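Side-chain contacts in thiol transferase (Phanerochaete chrysosporium, PDB 4F0B), which probably acts as a glutathione-dependent thiol transferase of the Ure2p type, and here binds oxidized glutathione disulfide between its two domains: residues M43-A48 with G69-I74; F120-G125 with D180-G185; Q132-N137 with F184-I189. One frame throughout, in Å; residues are numbered along the deposited sequence.

Interaction 1. Residues M43-A48 with G69-I74; sequences MSIRDA and GRIPAI. With GDS (oxidized glutathione disulfide), chain C.
The cis-proline loop of the thioredoxin-like domain, part of the glutathione site, brings I71 against I45 and M43. I71 spreads its two branches over both partners. Its CG2 lies 3.7 Å from M43 CB, and these two side chains run past each other in opposite directions. Its CG1 lies 3.7 Å from I45 CG2, with the side chains crossing at about a right angle. CG1 of I71 sits between its backbone N and carbonyl carbon (chi1 58°), which turns CG2 to the M43 side. No hydrogen bond joins the two segments. The ligand takes the polar groups instead. I71 N donates to GDS O2 at 2.9 Å, and GDS N2 donates back to I71 O at 2.8 Å. This two-way bonding to the cysteinyl part, by the residue before cis-P72, is the textbook way a glutathione transferase holds glutathione. I45 CG2 also approaches GDS O2, at 3.7 Å. The long R70 chain reaches along the ligand, and its NH1 donates to GDS O1 at 3.1 Å in a rather bent bond (139°). R70 NH2 forms a salt bridge with E154 of the second subunit. M43 follows strand 38-42 and packs on W61 and F62 of helix 60-63. P72 leads into strand 73-76 and rests on T84 and I87 of helix 84-95.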
# COMPACT_ATOMS: atom_id res chain seq x y z
N MET A 43 18.30 -11.88 -5.58
CA MET A 43 18.50 -11.90 -4.14
C MET A 43 17.84 -13.11 -3.54
O MET A 43 16.69 -13.44 -3.89
CB MET A 43 17.91 -10.63 -3.48
CG MET A 43 18.51 -9.36 -4.02
SD MET A 43 20.14 -9.03 -3.32
CE MET A 43 19.69 -8.63 -1.64
N SER A 44 18.53 -13.77 -2.61
CA SER A 44 17.86 -14.76 -1.78
C SER A 44 16.89 -14.12 -0.82
O SER A 44 17.23 -13.15 -0.14
CB SER A 44 18.89 -15.57 -0.99
OG SER A 44 18.18 -16.27 0.03
N ILE A 45 15.68 -14.66 -0.79
CA ILE A 45 14.65 -14.21 0.15
C ILE A 45 14.43 -15.26 1.22
O ILE A 45 13.43 -15.20 1.94
CB ILE A 45 13.30 -13.92 -0.56
CG1 ILE A 45 12.79 -15.18 -1.24
CG2 ILE A 45 13.50 -12.78 -1.56
CD1 ILE A 45 11.33 -15.09 -1.71
N ARG A 46 15.36 -16.21 1.35
CA ARG A 46 15.18 -17.30 2.32
C ARG A 46 15.87 -17.01 3.64
O ARG A 46 17.07 -16.67 3.67
CB ARG A 46 15.78 -18.60 1.76
CG ARG A 46 15.31 -18.94 0.37
CD ARG A 46 15.62 -20.36 0.06
NE ARG A 46 17.00 -20.72 0.38
CZ ARG A 46 17.39 -21.97 0.61
NH1 ARG A 46 18.65 -22.23 0.92
NH2 ARG A 46 16.50 -22.96 0.58
N ASP A 47 15.13 -17.16 4.74
CA ASP A 47 15.73 -17.03 6.06
C ASP A 47 16.92 -18.00 6.28
O ASP A 47 17.85 -17.67 7.01
CB ASP A 47 14.67 -17.25 7.17
CG ASP A 47 13.61 -16.15 7.20
OD1 ASP A 47 13.81 -15.07 6.60
OD2 ASP A 47 12.56 -16.34 7.87
N ALA A 48 16.88 -19.18 5.67
CA ALA A 48 17.95 -20.16 5.84
C ALA A 48 19.28 -19.63 5.29
O ALA A 48 20.34 -20.13 5.67
CB ALA A 48 17.61 -21.44 5.14
N GLY A 69 14.44 -4.73 4.22
CA GLY A 69 15.05 -6.03 3.98
C GLY A 69 14.19 -6.98 3.17
O GLY A 69 14.05 -8.14 3.52
N ARG A 70 13.61 -6.47 2.08
CA ARG A 70 12.76 -7.29 1.19
C ARG A 70 12.99 -6.83 -0.25
O ARG A 70 13.45 -5.70 -0.49
CB ARG A 70 11.27 -7.12 1.52
CG ARG A 70 10.88 -7.77 2.85
CD ARG A 70 9.38 -8.15 2.84
NE ARG A 70 8.97 -8.67 4.11
CZ ARG A 70 7.73 -9.02 4.38
NH1 ARG A 70 6.80 -8.90 3.45
NH2 ARG A 70 7.44 -9.47 5.61
N ILE A 71 12.74 -7.73 -1.20
CA ILE A 71 12.72 -7.32 -2.61
C ILE A 71 11.28 -7.02 -3.05
O ILE A 71 10.31 -7.45 -2.43
CB ILE A 71 13.38 -8.38 -3.55
CG1 ILE A 71 12.73 -9.76 -3.48
CG2 ILE A 71 14.87 -8.50 -3.28
CD1 ILE A 71 11.46 -9.89 -4.35
N PRO A 72 11.11 -6.28 -4.13
CA PRO A 72 12.15 -5.65 -4.96
C PRO A 72 12.56 -4.30 -4.45
O PRO A 72 11.89 -3.65 -3.63
CB PRO A 72 11.47 -5.52 -6.34
CG PRO A 72 9.99 -5.25 -5.95
CD PRO A 72 9.75 -6.11 -4.71
N ALA A 73 13.71 -3.87 -4.96
CA ALA A 73 14.15 -2.50 -4.81
C ALA A 73 14.92 -2.15 -6.06
O ALA A 73 15.44 -3.02 -6.76
CB ALA A 73 15.04 -2.31 -3.56
N ILE A 74 15.03 -0.85 -6.34
CA ILE A 74 15.93 -0.40 -7.39
C ILE A 74 16.86 0.67 -6.92
O ILE A 74 16.63 1.32 -5.90
CB ILE A 74 15.20 0.15 -8.61
CG1 ILE A 74 14.36 1.39 -8.25
CG2 ILE A 74 14.35 -0.94 -9.29
CD1 ILE A 74 13.87 2.19 -9.49
N1 GDS C . 5.22 -4.39 0.41
CA1 GDS C . 6.46 -4.94 -0.24
C1 GDS C . 6.43 -4.53 -1.74
OE1 GDS C . 5.32 -4.35 -2.28
OE2 GDS C . 7.53 -4.39 -2.31
CB1 GDS C . 6.45 -6.47 -0.14
CG1 GDS C . 7.76 -7.09 -0.68
CD1 GDS C . 7.83 -8.55 -0.27
O1 GDS C . 6.96 -9.15 0.36
N2 GDS C . 9.01 -9.18 -0.60
CA2 GDS C . 9.27 -10.59 -0.30
C2 GDS C . 10.60 -10.71 0.41
O2 GDS C . 11.60 -10.05 0.06
CB2 GDS C . 9.35 -11.46 -1.55
SG2 GDS C . 7.91 -11.37 -2.62
N3 GDS C . 10.60 -11.60 1.43
CA3 GDS C . 11.85 -11.83 2.17
C3 GDS C . 11.67 -11.75 3.64
OE3 GDS C . 12.70 -11.90 4.32
OE4 GDS C . 10.52 -11.51 4.11
N4 GDS C . 4.33 -10.30 0.59
CA4 GDS C . 3.17 -9.58 1.08
C4 GDS C . 2.85 -8.26 0.29
OE5 GDS C . 3.25 -8.13 -0.88
OE6 GDS C . 2.20 -7.41 0.92
C5 GDS C . 4.35 -11.63 0.66
O5 GDS C . 3.41 -12.30 1.15
CA5 GDS C . 5.60 -12.33 0.15
N5 GDS C . 5.94 -13.47 1.03
CB5 GDS C . 5.29 -12.75 -1.30
SG5 GDS C . 6.77 -13.36 -2.12
CA6 GDS C . 7.83 -13.48 4.80
C6 GDS C . 6.58 -13.94 5.59
OE7 GDS C . 5.47 -13.46 5.27
OE8 GDS C . 6.78 -14.72 6.55
N6 GDS C . 8.91 -13.28 5.76
CB6 GDS C . 8.23 -14.56 3.74
CG6 GDS C . 7.25 -14.79 2.56
CD6 GDS C . 7.12 -13.55 1.71
O6 GDS C . 7.95 -12.66 1.64

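Interaction 2. Residues F120-G125 with D180-G185; sequences FFAHGG and DIKIFG. With GDS (oxidized glutathione disulfide), chain C.
H123, which meets K182 across the contact, bonds through NE2 to E83 OE1, an oxygen that is also hydrogen-bonded to GDS. Its other nitrogen, ND1, pairs with S85 OG. With both ring nitrogens engaged, the rotation of the imidazole is fixed. The H123 and K182 side chains cross at about a right angle. The contact is made by the last methylene of K182, CE, at 4.1 Å from H123 ND1. K182 NZ goes past the ring, hydrogen-bonds to T84 OG1 and stands 3.9 Å from GDS OE1. That distance is long for a salt bridge, but the ammonium may still help to balance the glutamyl carboxylate. The same oxygen, GDS OE1, touches H123 CE1 at 3.1 Å. Without the imidazole of H123, as with an alanine here, E83 and S85 would probably lose a partner and the K182 methylene would be uncovered next to the ligand.

The contact belongs to the all-helical C-terminal domain of the glutathione transferase fold. Helices 109-139 and 178-187 run nearly parallel here, with segment axes 9.6 Å apart and an angle of 24° between them. Below the polar end, A122 fills the gap between the helices. Its CB lies 3.4 Å from I183 CG1, closer than usual for two carbons, so the packing is tight. The same methyl lies 3.8 Å from K182 CG. K182 CG is anti to its backbone N (chi1 169°), and a bend at chi2 (64°) follows, so the chain first passes the methyl and then carries NZ to the ligand side. I183 also touches L162 of helix 145-166. The H123 ring also meets F120 of the second subunit edge-to-face.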
# COMPACT_ATOMS: atom_id res chain seq x y z
N PHE A 120 -2.73 1.46 -4.22
CA PHE A 120 -2.84 1.28 -2.77
C PHE A 120 -3.82 0.16 -2.40
O PHE A 120 -3.57 -0.58 -1.42
CB PHE A 120 -3.17 2.60 -2.06
CG PHE A 120 -1.98 3.47 -1.82
CD1 PHE A 120 -1.05 3.13 -0.85
CD2 PHE A 120 -1.77 4.65 -2.57
CE1 PHE A 120 0.05 3.94 -0.63
CE2 PHE A 120 -0.66 5.47 -2.35
CZ PHE A 120 0.26 5.12 -1.35
N PHE A 121 -4.90 -0.00 -3.16
CA PHE A 121 -5.81 -1.12 -2.93
C PHE A 121 -5.05 -2.44 -3.05
O PHE A 121 -5.22 -3.34 -2.22
CB PHE A 121 -6.98 -1.03 -3.93
CG PHE A 121 -7.79 -2.31 -4.02
CD1 PHE A 121 -8.72 -2.65 -3.02
CD2 PHE A 121 -7.62 -3.16 -5.09
CE1 PHE A 121 -9.48 -3.85 -3.11
CE2 PHE A 121 -8.37 -4.37 -5.20
CZ PHE A 121 -9.29 -4.71 -4.21
N ALA A 122 -4.27 -2.60 -4.11
CA ALA A 122 -3.50 -3.82 -4.33
C ALA A 122 -2.45 -3.97 -3.23
O ALA A 122 -2.23 -5.09 -2.73
CB ALA A 122 -2.76 -3.72 -5.65
N HIS A 123 -1.83 -2.86 -2.84
CA HIS A 123 -0.67 -2.89 -1.95
C HIS A 123 -1.08 -3.21 -0.49
O HIS A 123 -0.30 -3.78 0.27
CB HIS A 123 0.01 -1.54 -2.04
CG HIS A 123 1.45 -1.59 -1.68
ND1 HIS A 123 2.45 -1.76 -2.63
CD2 HIS A 123 2.06 -1.45 -0.49
CE1 HIS A 123 3.62 -1.75 -2.01
NE2 HIS A 123 3.42 -1.53 -0.72
N GLY A 124 -2.31 -2.81 -0.13
CA GLY A 124 -2.81 -3.06 1.22
C GLY A 124 -3.80 -4.20 1.29
O GLY A 124 -4.12 -4.66 2.38
N GLY A 125 -4.28 -4.67 0.15
CA GLY A 125 -5.32 -5.69 0.06
C GLY A 125 -4.81 -6.97 -0.56
O GLY A 125 -4.43 -7.92 0.13
N ASP A 180 -2.47 -2.23 -13.46
CA ASP A 180 -2.59 -3.61 -13.91
C ASP A 180 -1.34 -4.41 -13.61
O ASP A 180 -1.45 -5.53 -13.14
CB ASP A 180 -2.84 -3.66 -15.42
CG ASP A 180 -4.04 -2.83 -15.82
OD1 ASP A 180 -5.20 -3.29 -15.66
OD2 ASP A 180 -3.79 -1.69 -16.28
N ILE A 181 -0.19 -3.82 -13.89
CA ILE A 181 1.08 -4.52 -13.69
C ILE A 181 1.25 -4.96 -12.24
O ILE A 181 1.61 -6.11 -11.96
CB ILE A 181 2.26 -3.67 -14.22
CG1 ILE A 181 2.20 -3.54 -15.75
CG2 ILE A 181 3.61 -4.28 -13.79
CD1 ILE A 181 3.11 -2.43 -16.32
N LYS A 182 0.97 -4.05 -11.30
CA LYS A 182 1.09 -4.37 -9.89
C LYS A 182 0.25 -5.57 -9.48
O LYS A 182 0.75 -6.52 -8.82
CB LYS A 182 0.71 -3.17 -9.03
CG LYS A 182 0.55 -3.51 -7.53
CD LYS A 182 1.85 -3.96 -6.87
CE LYS A 182 1.53 -4.59 -5.48
NZ LYS A 182 2.70 -5.33 -4.94
N ILE A 183 -1.02 -5.57 -9.88
CA ILE A 183 -1.89 -6.65 -9.46
C ILE A 183 -1.62 -7.94 -10.22
O ILE A 183 -1.74 -9.03 -9.64
CB ILE A 183 -3.36 -6.25 -9.60
CG1 ILE A 183 -3.62 -5.04 -8.69
CG2 ILE A 183 -4.27 -7.44 -9.20
CD1 ILE A 183 -5.04 -4.44 -8.73
N PHE A 184 -1.23 -7.81 -11.50
CA PHE A 184 -0.97 -8.96 -12.34
C PHE A 184 0.06 -9.93 -11.74
O PHE A 184 -0.08 -11.14 -11.85
CB PHE A 184 -0.54 -8.51 -13.75
CG PHE A 184 -0.03 -9.63 -14.60
CD1 PHE A 184 -0.93 -10.48 -15.23
CD2 PHE A 184 1.34 -9.83 -14.78
CE1 PHE A 184 -0.46 -11.54 -16.02
CE2 PHE A 184 1.80 -10.87 -15.55
CZ PHE A 184 0.92 -11.72 -16.17
N GLY A 185 1.09 -9.41 -11.08
CA GLY A 185 2.08 -10.30 -10.49
C GLY A 185 1.48 -11.29 -9.50
O GLY A 185 1.95 -12.46 -9.43
N1 GDS C . 5.22 -4.39 0.41
CA1 GDS C . 6.46 -4.94 -0.24
C1 GDS C . 6.43 -4.53 -1.74
OE1 GDS C . 5.32 -4.35 -2.28
OE2 GDS C . 7.53 -4.39 -2.31
CB1 GDS C . 6.45 -6.47 -0.14
CG1 GDS C . 7.76 -7.09 -0.68
CD1 GDS C . 7.83 -8.55 -0.27
O1 GDS C . 6.96 -9.15 0.36
N2 GDS C . 9.01 -9.18 -0.60
CA2 GDS C . 9.27 -10.59 -0.30
C2 GDS C . 10.60 -10.71 0.41
O2 GDS C . 11.60 -10.05 0.06
CB2 GDS C . 9.35 -11.46 -1.55
SG2 GDS C . 7.91 -11.37 -2.62
N3 GDS C . 10.60 -11.60 1.43
CA3 GDS C . 11.85 -11.83 2.17
C3 GDS C . 11.67 -11.75 3.64
OE3 GDS C . 12.70 -11.90 4.32
OE4 GDS C . 10.52 -11.51 4.11
N4 GDS C . 4.33 -10.30 0.59
CA4 GDS C . 3.17 -9.58 1.08
C4 GDS C . 2.85 -8.26 0.29
OE5 GDS C . 3.25 -8.13 -0.88
OE6 GDS C . 2.20 -7.41 0.92
C5 GDS C . 4.35 -11.63 0.66
O5 GDS C . 3.41 -12.30 1.15
CA5 GDS C . 5.60 -12.33 0.15
N5 GDS C . 5.94 -13.47 1.03
CB5 GDS C . 5.29 -12.75 -1.30
SG5 GDS C . 6.77 -13.36 -2.12
CA6 GDS C . 7.83 -13.48 4.80
C6 GDS C . 6.58 -13.94 5.59
OE7 GDS C . 5.47 -13.46 5.27
OE8 GDS C . 6.78 -14.72 6.55
N6 GDS C . 8.91 -13.28 5.76
CB6 GDS C . 8.23 -14.56 3.74
CG6 GDS C . 7.25 -14.79 2.56
CD6 GDS C . 7.12 -13.55 1.71
O6 GDS C . 7.95 -12.66 1.64

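Interaction 3. Residues Q132-N137 with F184-I189; sequences QANHFN and FGWARI. With GDS (oxidized glutathione disulfide), chain C.
N134 sets its amide nitrogen against both W186 and I189, which come from the end of helix 178-187 and the turn after it. N134 ND2 is 3.7 Å from W186 CZ3, on the six-membered ring. It is equally 3.7 Å from I189 CD1, the tip of that chain. The amide and indole planes are 31° apart. These are plain contacts, with no hydrogen bond between the segments.

The closer packing is between the indole and the ligand. W186 CH2 lies 3.5 Å from GDS CB5, the cysteinyl methylene of the second glutathione. GDS C5 lies at the ring edge, in its plane. W186 CZ2 comes within 3.6 Å of GDS OE5, a glycyl carboxylate oxygen. W186 NE1 is hydrogen-bonded to N18 OD1, which fixes the turn of the ring. The I189 side is sparse. There CD1 alone of this partly exposed residue meets N134, and the CA atoms of N134 and I189 stay 9.7 Å apart. With chi1 at 68°, I189 CG1 sits between the backbone N and the carbonyl carbon and brings CD1 up to N134 ND2.

T193 ties this side together: its OG1 lies in hydrogen-bonding contact with both N134 OD1 and I189 O, which must share its one hydrogen. I189 is the N-cap position of helix 190-193. The contact thus joins the later part of helix 109-139 to the junction of helices 178-187 and 190-193, in the C-terminal helical domain. The chemistry implies that the N134 amide is held through its oxygen by T193, while its nitrogen meets carbon atoms of W186 and I189. The rim of the six-membered ring of W186 offers the second glutathione a mostly apolar border.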
# COMPACT_ATOMS: atom_id res chain seq x y z
N GLN A 132 -0.74 -13.91 2.64
CA GLN A 132 -1.02 -14.70 3.85
C GLN A 132 -1.66 -16.01 3.44
O GLN A 132 -1.40 -17.04 4.07
CB GLN A 132 -1.94 -13.95 4.82
CG GLN A 132 -1.38 -12.59 5.33
CD GLN A 132 0.12 -12.58 5.50
OE1 GLN A 132 0.68 -13.22 6.40
NE2 GLN A 132 0.79 -11.86 4.61
N ALA A 133 -2.54 -15.98 2.43
CA ALA A 133 -3.10 -17.23 1.94
C ALA A 133 -2.01 -18.19 1.46
O ALA A 133 -2.01 -19.36 1.80
CB ALA A 133 -4.09 -16.96 0.80
N ASN A 134 -1.03 -17.65 0.73
CA ASN A 134 0.07 -18.48 0.30
C ASN A 134 0.85 -18.99 1.49
O ASN A 134 1.22 -20.17 1.54
CB ASN A 134 1.01 -17.67 -0.58
CG ASN A 134 0.49 -17.49 -1.99
OD1 ASN A 134 -0.55 -18.03 -2.37
ND2 ASN A 134 1.24 -16.69 -2.79
N HIS A 135 1.07 -18.12 2.48
CA HIS A 135 1.82 -18.59 3.65
C HIS A 135 1.12 -19.80 4.30
O HIS A 135 1.71 -20.86 4.47
CB HIS A 135 1.99 -17.52 4.71
CG HIS A 135 2.78 -18.03 5.87
ND1 HIS A 135 4.14 -18.27 5.78
CD2 HIS A 135 2.40 -18.47 7.10
CE1 HIS A 135 4.57 -18.78 6.91
NE2 HIS A 135 3.54 -18.93 7.73
N PHE A 136 -0.16 -19.66 4.62
CA PHE A 136 -0.84 -20.73 5.35
C PHE A 136 -1.14 -21.96 4.48
O PHE A 136 -1.07 -23.08 4.97
CB PHE A 136 -2.10 -20.19 6.04
CG PHE A 136 -1.79 -19.35 7.24
CD1 PHE A 136 -1.36 -19.93 8.43
CD2 PHE A 136 -1.90 -17.97 7.14
CE1 PHE A 136 -1.07 -19.13 9.56
CE2 PHE A 136 -1.61 -17.16 8.24
CZ PHE A 136 -1.19 -17.74 9.45
N ASN A 137 -1.45 -21.73 3.21
CA ASN A 137 -1.85 -22.85 2.37
C ASN A 137 -0.66 -23.58 1.77
O ASN A 137 -0.74 -24.79 1.52
CB ASN A 137 -2.76 -22.33 1.27
CG ASN A 137 -3.62 -23.43 0.65
OD1 ASN A 137 -3.98 -24.40 1.32
ND2 ASN A 137 -3.95 -23.26 -0.62
N PHE A 184 -1.23 -7.81 -11.50
CA PHE A 184 -0.97 -8.96 -12.34
C PHE A 184 0.06 -9.93 -11.74
O PHE A 184 -0.08 -11.14 -11.85
CB PHE A 184 -0.54 -8.51 -13.75
CG PHE A 184 -0.03 -9.63 -14.60
CD1 PHE A 184 -0.93 -10.48 -15.23
CD2 PHE A 184 1.34 -9.83 -14.78
CE1 PHE A 184 -0.46 -11.54 -16.02
CE2 PHE A 184 1.80 -10.87 -15.55
CZ PHE A 184 0.92 -11.72 -16.17
N GLY A 185 1.09 -9.41 -11.08
CA GLY A 185 2.08 -10.30 -10.49
C GLY A 185 1.48 -11.29 -9.50
O GLY A 185 1.95 -12.46 -9.43
N TRP A 186 0.48 -10.82 -8.73
CA TRP A 186 -0.27 -11.68 -7.82
C TRP A 186 -1.35 -12.51 -8.52
O TRP A 186 -1.53 -13.70 -8.24
CB TRP A 186 -0.86 -10.85 -6.68
CG TRP A 186 0.18 -10.45 -5.68
CD1 TRP A 186 0.86 -9.26 -5.62
CD2 TRP A 186 0.64 -11.25 -4.61
NE1 TRP A 186 1.76 -9.29 -4.56
CE2 TRP A 186 1.64 -10.51 -3.92
CE3 TRP A 186 0.31 -12.55 -4.16
CZ2 TRP A 186 2.29 -11.00 -2.78
CZ3 TRP A 186 0.97 -13.05 -3.03
CH2 TRP A 186 1.96 -12.26 -2.36
N ALA A 187 -2.10 -11.86 -9.42
CA ALA A 187 -3.23 -12.56 -10.05
C ALA A 187 -2.77 -13.77 -10.86
O ALA A 187 -3.51 -14.77 -10.89
CB ALA A 187 -4.03 -11.59 -10.91
N ARG A 188 -1.60 -13.70 -11.50
CA ARG A 188 -1.17 -14.83 -12.32
C ARG A 188 -0.86 -16.09 -11.50
O ARG A 188 -0.82 -17.18 -12.07
CB ARG A 188 0.02 -14.42 -13.21
CG ARG A 188 1.33 -14.27 -12.45
CD ARG A 188 2.41 -13.70 -13.37
NE ARG A 188 2.71 -14.60 -14.49
CZ ARG A 188 3.68 -15.52 -14.46
NH1 ARG A 188 4.46 -15.64 -13.38
NH2 ARG A 188 3.90 -16.31 -15.51
N ILE A 189 -0.67 -15.94 -10.19
CA ILE A 189 -0.50 -17.09 -9.32
C ILE A 189 -1.70 -17.35 -8.42
O ILE A 189 -1.63 -18.25 -7.58
CB ILE A 189 0.80 -17.04 -8.48
CG1 ILE A 189 0.72 -15.90 -7.44
CG2 ILE A 189 2.04 -16.96 -9.43
CD1 ILE A 189 1.81 -15.95 -6.32
N1 GDS C . 5.22 -4.39 0.41
CA1 GDS C . 6.46 -4.94 -0.24
C1 GDS C . 6.43 -4.53 -1.74
OE1 GDS C . 5.32 -4.35 -2.28
OE2 GDS C . 7.53 -4.39 -2.31
CB1 GDS C . 6.45 -6.47 -0.14
CG1 GDS C . 7.76 -7.09 -0.68
CD1 GDS C . 7.83 -8.55 -0.27
O1 GDS C . 6.96 -9.15 0.36
N2 GDS C . 9.01 -9.18 -0.60
CA2 GDS C . 9.27 -10.59 -0.30
C2 GDS C . 10.60 -10.71 0.41
O2 GDS C . 11.60 -10.05 0.06
CB2 GDS C . 9.35 -11.46 -1.55
SG2 GDS C . 7.91 -11.37 -2.62
N3 GDS C . 10.60 -11.60 1.43
CA3 GDS C . 11.85 -11.83 2.17
C3 GDS C . 11.67 -11.75 3.64
OE3 GDS C . 12.70 -11.90 4.32
OE4 GDS C . 10.52 -11.51 4.11
N4 GDS C . 4.33 -10.30 0.59
CA4 GDS C . 3.17 -9.58 1.08
C4 GDS C . 2.85 -8.26 0.29
OE5 GDS C . 3.25 -8.13 -0.88
OE6 GDS C . 2.20 -7.41 0.92
C5 GDS C . 4.35 -11.63 0.66
O5 GDS C . 3.41 -12.30 1.15
CA5 GDS C . 5.60 -12.33 0.15
N5 GDS C . 5.94 -13.47 1.03
CB5 GDS C . 5.29 -12.75 -1.30
SG5 GDS C . 6.77 -13.36 -2.12
CA6 GDS C . 7.83 -13.48 4.80
C6 GDS C . 6.58 -13.94 5.59
OE7 GDS C . 5.47 -13.46 5.27
OE8 GDS C . 6.78 -14.72 6.55
N6 GDS C . 8.91 -13.28 5.76
CB6 GDS C . 8.23 -14.56 3.74
CG6 GDS C . 7.25 -14.79 2.56
CD6 GDS C . 7.12 -13.55 1.71
O6 GDS C . 7.95 -12.66 1.64

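Overall arrangement
All three contacts touch the same GDS, and all are largely buried. Interaction 1 lies in the thioredoxin-like domain, and its cis-proline loop binds the first glutathione through backbone groups of I71 and the R70 side chain. Interactions 2 and 3 lie in the helical domain and use the same helices, 109-139 and 178-187, at centres 12 Å apart. Interaction 2 is the deepest, its centre about 7 Å from the centre of the chain, and combines tight aliphatic packing with a polar end. All its touching residues are buried, while interactions 1 and 3 each include one partly exposed residue. Interaction 3 is smaller and meets the second glutathione with the rim of an indole. The ligand bridges interaction 1 to the others.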